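Local structure of CurF (Lyngbya majuscula, 2Q35) at residues A[117-129]-A[154-166]. The protein is a crotonase-fold decarboxylase domain that probably removes carbon dioxide from a thioester-bound intermediate during polyketide chain beta-branching. The protein carries 1 engineered substitution. Numbering follows the deposited sequence.
Sequences FSQESVYATNFMK and MIYTGENYRGKEL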
# COMPACT_ATOMS: atom_id res chain seq x y z
N PHE A 117 -3.68 -3.39 -18.05
CA PHE A 117 -5.06 -3.86 -18.13
C PHE A 117 -5.73 -3.11 -19.28
O PHE A 117 -5.29 -2.00 -19.60
CB PHE A 117 -5.86 -3.46 -16.88
CG PHE A 117 -5.52 -4.26 -15.64
CD1 PHE A 117 -6.43 -5.18 -15.14
CD2 PHE A 117 -4.35 -4.01 -14.96
CE1 PHE A 117 -6.13 -5.92 -13.96
CE2 PHE A 117 -4.04 -4.73 -13.80
CZ PHE A 117 -4.95 -5.68 -13.31
N SER A 118 -6.74 -3.74 -19.87
CA SER A 118 -7.61 -3.12 -20.91
C SER A 118 -8.81 -2.46 -20.25
O SER A 118 -9.50 -3.06 -19.41
CB SER A 118 -8.08 -4.21 -21.88
OG SER A 118 -9.28 -3.83 -22.57
N GLN A 119 -9.15 -1.25 -20.70
CA GLN A 119 -10.29 -0.52 -20.18
C GLN A 119 -11.60 -1.26 -20.38
O GLN A 119 -12.47 -1.20 -19.52
CB GLN A 119 -10.41 0.83 -20.89
CG GLN A 119 -9.38 1.86 -20.52
CD GLN A 119 -9.41 3.10 -21.45
OE1 GLN A 119 -8.62 4.04 -21.28
NE2 GLN A 119 -10.30 3.08 -22.44
N GLU A 120 -11.72 -1.94 -21.51
CA GLU A 120 -13.00 -2.53 -21.94
C GLU A 120 -13.21 -3.96 -21.45
O GLU A 120 -14.34 -4.46 -21.45
CB GLU A 120 -13.09 -2.52 -23.48
CG GLU A 120 -13.12 -1.13 -24.13
CD GLU A 120 -11.74 -0.52 -24.33
OE1 GLU A 120 -10.72 -1.18 -23.98
OE2 GLU A 120 -11.67 0.63 -24.83
N SER A 121 -12.13 -4.61 -21.04
CA SER A 121 -12.19 -6.03 -20.69
C SER A 121 -12.59 -6.21 -19.24
O SER A 121 -12.59 -5.25 -18.46
CB SER A 121 -10.85 -6.68 -20.98
OG SER A 121 -10.55 -6.53 -22.37
N VAL A 122 -12.90 -7.46 -18.89
CA VAL A 122 -13.41 -7.80 -17.59
C VAL A 122 -12.36 -8.63 -16.84
O VAL A 122 -11.68 -9.44 -17.46
CB VAL A 122 -14.80 -8.51 -17.78
CG1 VAL A 122 -15.03 -9.64 -16.86
CG2 VAL A 122 -15.91 -7.44 -17.73
N TYR A 123 -12.26 -8.39 -15.54
CA TYR A 123 -11.27 -9.07 -14.65
C TYR A 123 -11.97 -9.56 -13.39
O TYR A 123 -12.77 -8.85 -12.80
CB TYR A 123 -10.12 -8.09 -14.32
CG TYR A 123 -9.47 -7.59 -15.58
CD1 TYR A 123 -8.51 -8.34 -16.24
CD2 TYR A 123 -9.91 -6.40 -16.19
CE1 TYR A 123 -7.94 -7.92 -17.44
CE2 TYR A 123 -9.36 -5.98 -17.38
CZ TYR A 123 -8.40 -6.74 -18.01
OH TYR A 123 -7.85 -6.36 -19.21
N ALA A 124 -11.64 -10.78 -12.94
CA ALA A 124 -12.34 -11.31 -11.77
C ALA A 124 -11.46 -12.34 -11.06
O ALA A 124 -10.77 -13.10 -11.73
CB ALA A 124 -13.64 -11.98 -12.15
N THR A 125 -11.51 -12.35 -9.73
CA THR A 125 -11.05 -13.51 -8.94
C THR A 125 -12.39 -14.16 -8.60
O THR A 125 -13.04 -13.79 -7.61
CB THR A 125 -10.33 -13.09 -7.63
OG1 THR A 125 -11.08 -12.09 -6.93
CG2 THR A 125 -8.92 -12.54 -7.89
N ASN A 126 -12.83 -15.07 -9.46
CA ASN A 126 -14.21 -15.57 -9.46
C ASN A 126 -14.47 -16.80 -8.57
O ASN A 126 -15.57 -17.34 -8.54
CB ASN A 126 -14.70 -15.84 -10.89
CG ASN A 126 -13.79 -16.76 -11.64
OD1 ASN A 126 -12.87 -17.36 -11.06
ND2 ASN A 126 -14.02 -16.89 -12.95
N PHE A 127 -13.45 -17.22 -7.82
CA PHE A 127 -13.62 -18.37 -6.95
C PHE A 127 -14.89 -18.29 -6.12
O PHE A 127 -15.70 -19.22 -6.11
CB PHE A 127 -12.39 -18.51 -6.06
CG PHE A 127 -11.08 -18.32 -6.79
CD1 PHE A 127 -10.54 -19.36 -7.55
CD2 PHE A 127 -10.40 -17.11 -6.71
CE1 PHE A 127 -9.31 -19.20 -8.22
CE2 PHE A 127 -9.19 -16.94 -7.38
CZ PHE A 127 -8.65 -18.00 -8.14
N MET A 128 -15.10 -17.17 -5.43
CA MET A 128 -16.24 -17.07 -4.51
C MET A 128 -17.58 -16.94 -5.23
O MET A 128 -18.64 -17.15 -4.62
CB MET A 128 -16.03 -15.94 -3.50
CG MET A 128 -14.91 -16.24 -2.47
SD MET A 128 -15.44 -17.43 -1.22
CE MET A 128 -16.32 -16.35 -0.09
N LYS A 129 -17.53 -16.58 -6.51
CA LYS A 129 -18.75 -16.61 -7.33
C LYS A 129 -19.29 -18.03 -7.42
O LYS A 129 -20.50 -18.25 -7.32
CB LYS A 129 -18.49 -16.06 -8.72
CG LYS A 129 -19.72 -16.13 -9.66
CD LYS A 129 -19.72 -15.05 -10.73
CE LYS A 129 -20.51 -13.80 -10.30
NZ LYS A 129 -20.40 -12.61 -11.26
N MET A 154 -12.72 -7.73 -4.46
CA MET A 154 -12.71 -8.65 -5.59
C MET A 154 -12.76 -10.11 -5.12
O MET A 154 -13.48 -10.92 -5.68
CB MET A 154 -11.49 -8.44 -6.48
CG MET A 154 -11.47 -7.10 -7.19
SD MET A 154 -10.08 -6.94 -8.29
CE MET A 154 -10.55 -8.05 -9.59
N ILE A 155 -12.04 -10.42 -4.05
CA ILE A 155 -11.99 -11.81 -3.55
C ILE A 155 -13.32 -12.20 -2.90
O ILE A 155 -13.90 -13.25 -3.21
CB ILE A 155 -10.80 -12.01 -2.58
CG1 ILE A 155 -9.48 -11.80 -3.32
CG2 ILE A 155 -10.81 -13.42 -1.97
CD1 ILE A 155 -8.24 -11.81 -2.41
N TYR A 156 -13.86 -11.35 -2.03
CA TYR A 156 -15.14 -11.68 -1.40
C TYR A 156 -16.32 -11.80 -2.35
O TYR A 156 -17.17 -12.68 -2.16
CB TYR A 156 -15.52 -10.67 -0.32
CG TYR A 156 -15.00 -10.93 1.07
CD1 TYR A 156 -15.70 -11.77 1.95
CD2 TYR A 156 -13.85 -10.30 1.53
CE1 TYR A 156 -15.25 -11.99 3.28
CE2 TYR A 156 -13.39 -10.50 2.85
CZ TYR A 156 -14.10 -11.34 3.71
OH TYR A 156 -13.69 -11.56 5.01
N THR A 157 -16.43 -10.89 -3.32
CA THR A 157 -17.60 -10.88 -4.20
C THR A 157 -17.51 -11.84 -5.39
O THR A 157 -18.54 -12.29 -5.90
CB THR A 157 -17.94 -9.48 -4.76
OG1 THR A 157 -16.94 -9.09 -5.71
CG2 THR A 157 -18.10 -8.43 -3.66
N GLY A 158 -16.30 -12.08 -5.87
CA GLY A 158 -16.05 -12.90 -7.06
C GLY A 158 -16.55 -12.28 -8.37
O GLY A 158 -16.53 -12.96 -9.40
N GLU A 159 -16.96 -11.02 -8.33
CA GLU A 159 -17.60 -10.35 -9.47
C GLU A 159 -16.63 -9.97 -10.58
O GLU A 159 -15.41 -9.89 -10.37
CB GLU A 159 -18.34 -9.06 -9.03
CG GLU A 159 -19.68 -9.28 -8.41
CD GLU A 159 -20.57 -8.03 -8.43
OE1 GLU A 159 -20.07 -6.92 -8.74
OE2 GLU A 159 -21.77 -8.17 -8.14
N ASN A 160 -17.21 -9.67 -11.76
CA ASN A 160 -16.45 -9.18 -12.91
C ASN A 160 -16.35 -7.67 -12.85
O ASN A 160 -17.36 -6.98 -12.70
CB ASN A 160 -17.16 -9.58 -14.22
CG ASN A 160 -17.18 -11.08 -14.45
OD1 ASN A 160 -16.31 -11.80 -13.96
ND2 ASN A 160 -18.16 -11.55 -15.19
N TYR A 161 -15.12 -7.17 -12.94
CA TYR A 161 -14.83 -5.74 -12.96
C TYR A 161 -14.26 -5.35 -14.31
O TYR A 161 -13.27 -5.90 -14.76
CB TYR A 161 -13.81 -5.39 -11.88
CG TYR A 161 -14.33 -5.58 -10.47
CD1 TYR A 161 -14.71 -4.49 -9.70
CD2 TYR A 161 -14.44 -6.87 -9.92
CE1 TYR A 161 -15.20 -4.67 -8.39
CE2 TYR A 161 -14.92 -7.06 -8.62
CZ TYR A 161 -15.29 -5.95 -7.87
OH TYR A 161 -15.78 -6.16 -6.60
N ARG A 162 -14.86 -4.37 -14.99
CA ARG A 162 -14.17 -3.85 -16.18
C ARG A 162 -12.89 -3.08 -15.77
O ARG A 162 -12.83 -2.48 -14.70
CB ARG A 162 -15.09 -2.94 -17.02
CG ARG A 162 -16.11 -3.68 -17.89
CD ARG A 162 -17.00 -2.74 -18.75
NE ARG A 162 -16.79 -1.34 -18.39
CZ ARG A 162 -17.52 -0.67 -17.50
NH1 ARG A 162 -18.54 -1.25 -16.87
NH2 ARG A 162 -17.21 0.59 -17.25
N GLY A 163 -11.90 -3.05 -16.66
CA GLY A 163 -10.68 -2.27 -16.44
C GLY A 163 -10.99 -0.84 -16.03
O GLY A 163 -10.41 -0.31 -15.09
N LYS A 164 -11.95 -0.23 -16.72
CA LYS A 164 -12.33 1.15 -16.42
C LYS A 164 -12.77 1.32 -14.97
O LYS A 164 -12.41 2.31 -14.31
CB LYS A 164 -13.44 1.59 -17.36
CG LYS A 164 -13.77 3.05 -17.25
CD LYS A 164 -14.87 3.42 -18.22
CE LYS A 164 -15.05 4.93 -18.27
NZ LYS A 164 -16.38 5.28 -18.85
N GLU A 165 -13.53 0.35 -14.47
CA GLU A 165 -14.02 0.41 -13.09
C GLU A 165 -12.85 0.30 -12.12
O GLU A 165 -12.81 0.98 -11.10
CB GLU A 165 -15.06 -0.70 -12.84
CG GLU A 165 -16.32 -0.58 -13.71
CD GLU A 165 -17.31 -1.72 -13.47
OE1 GLU A 165 -17.00 -2.89 -13.79
OE2 GLU A 165 -18.42 -1.44 -12.97
N LEU A 166 -11.87 -0.53 -12.46
CA LEU A 166 -10.69 -0.72 -11.60
C LEU A 166 -9.84 0.56 -11.57
O LEU A 166 -9.36 0.95 -10.51
CB LEU A 166 -9.85 -1.90 -12.07
CG LEU A 166 -10.53 -3.28 -12.04
CD1 LEU A 166 -9.60 -4.29 -12.67
CD2 LEU A 166 -10.90 -3.66 -10.61
O HOH W 1 -15.22 -0.16 -20.18
O HOH W 2 -13.41 -10.64 -8.52
O HOH W 3 -13.08 -15.17 -5.07
O HOH W 4 -16.17 -14.80 -14.00
O HOH W 5 -17.45 -13.44 -11.95
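F117 meets L166 with the two side chains crossing at about a right angle, CE1 of F117 4.0 Å from CD1 of L166. CD1 of F117 also sits over the centre of one face of the Y123 ring, whose hydroxyl bonds to M97 O. At the turn, Q119 O accepts a hydrogen bond from K164 N on a lone pair in its carbonyl plane and a second from water 1, which itself accepts from R162 NE. S121 O faces G163 N almost end-on, at 2.9 Å with a C=O...N angle of 166°; the CA-H of G163 is directed at S118 O, which brings this glycine close against the turn. V122 and R162 form a non-hydrogen-bonded antiparallel pair, and CG1 of V122 presses on CB of N160 at 3.4 Å. Y123 and Y161 exchange both backbone bonds as the hydrogen-bonded pair. This makes 161-162 the outermost strand, within this chain, of the small sheet in which 122-124 lies between it and 100-102, part of the crotonase fold, and places Y123 O at the edge of the Y161 ring. Beyond A124 the strands give way to water: water 2 accepts a hydrogen bond from T125 N and lies within bonding distance of M154 O and E159 O. OG1 of T125 stands between its backbone N and carbonyl carbon (chi1 47°), which puts it 2.9 Å from M154 O in the last turn of helix 148-157. G158, its phi positive, leaves that helix with its CA 3.2 Å from T125 O. Water 3 joins T125 O and M128 N to I155 O, against which CG of M128 packs, while K129 NZ reaches G158 O and N160 OD1 through water 5.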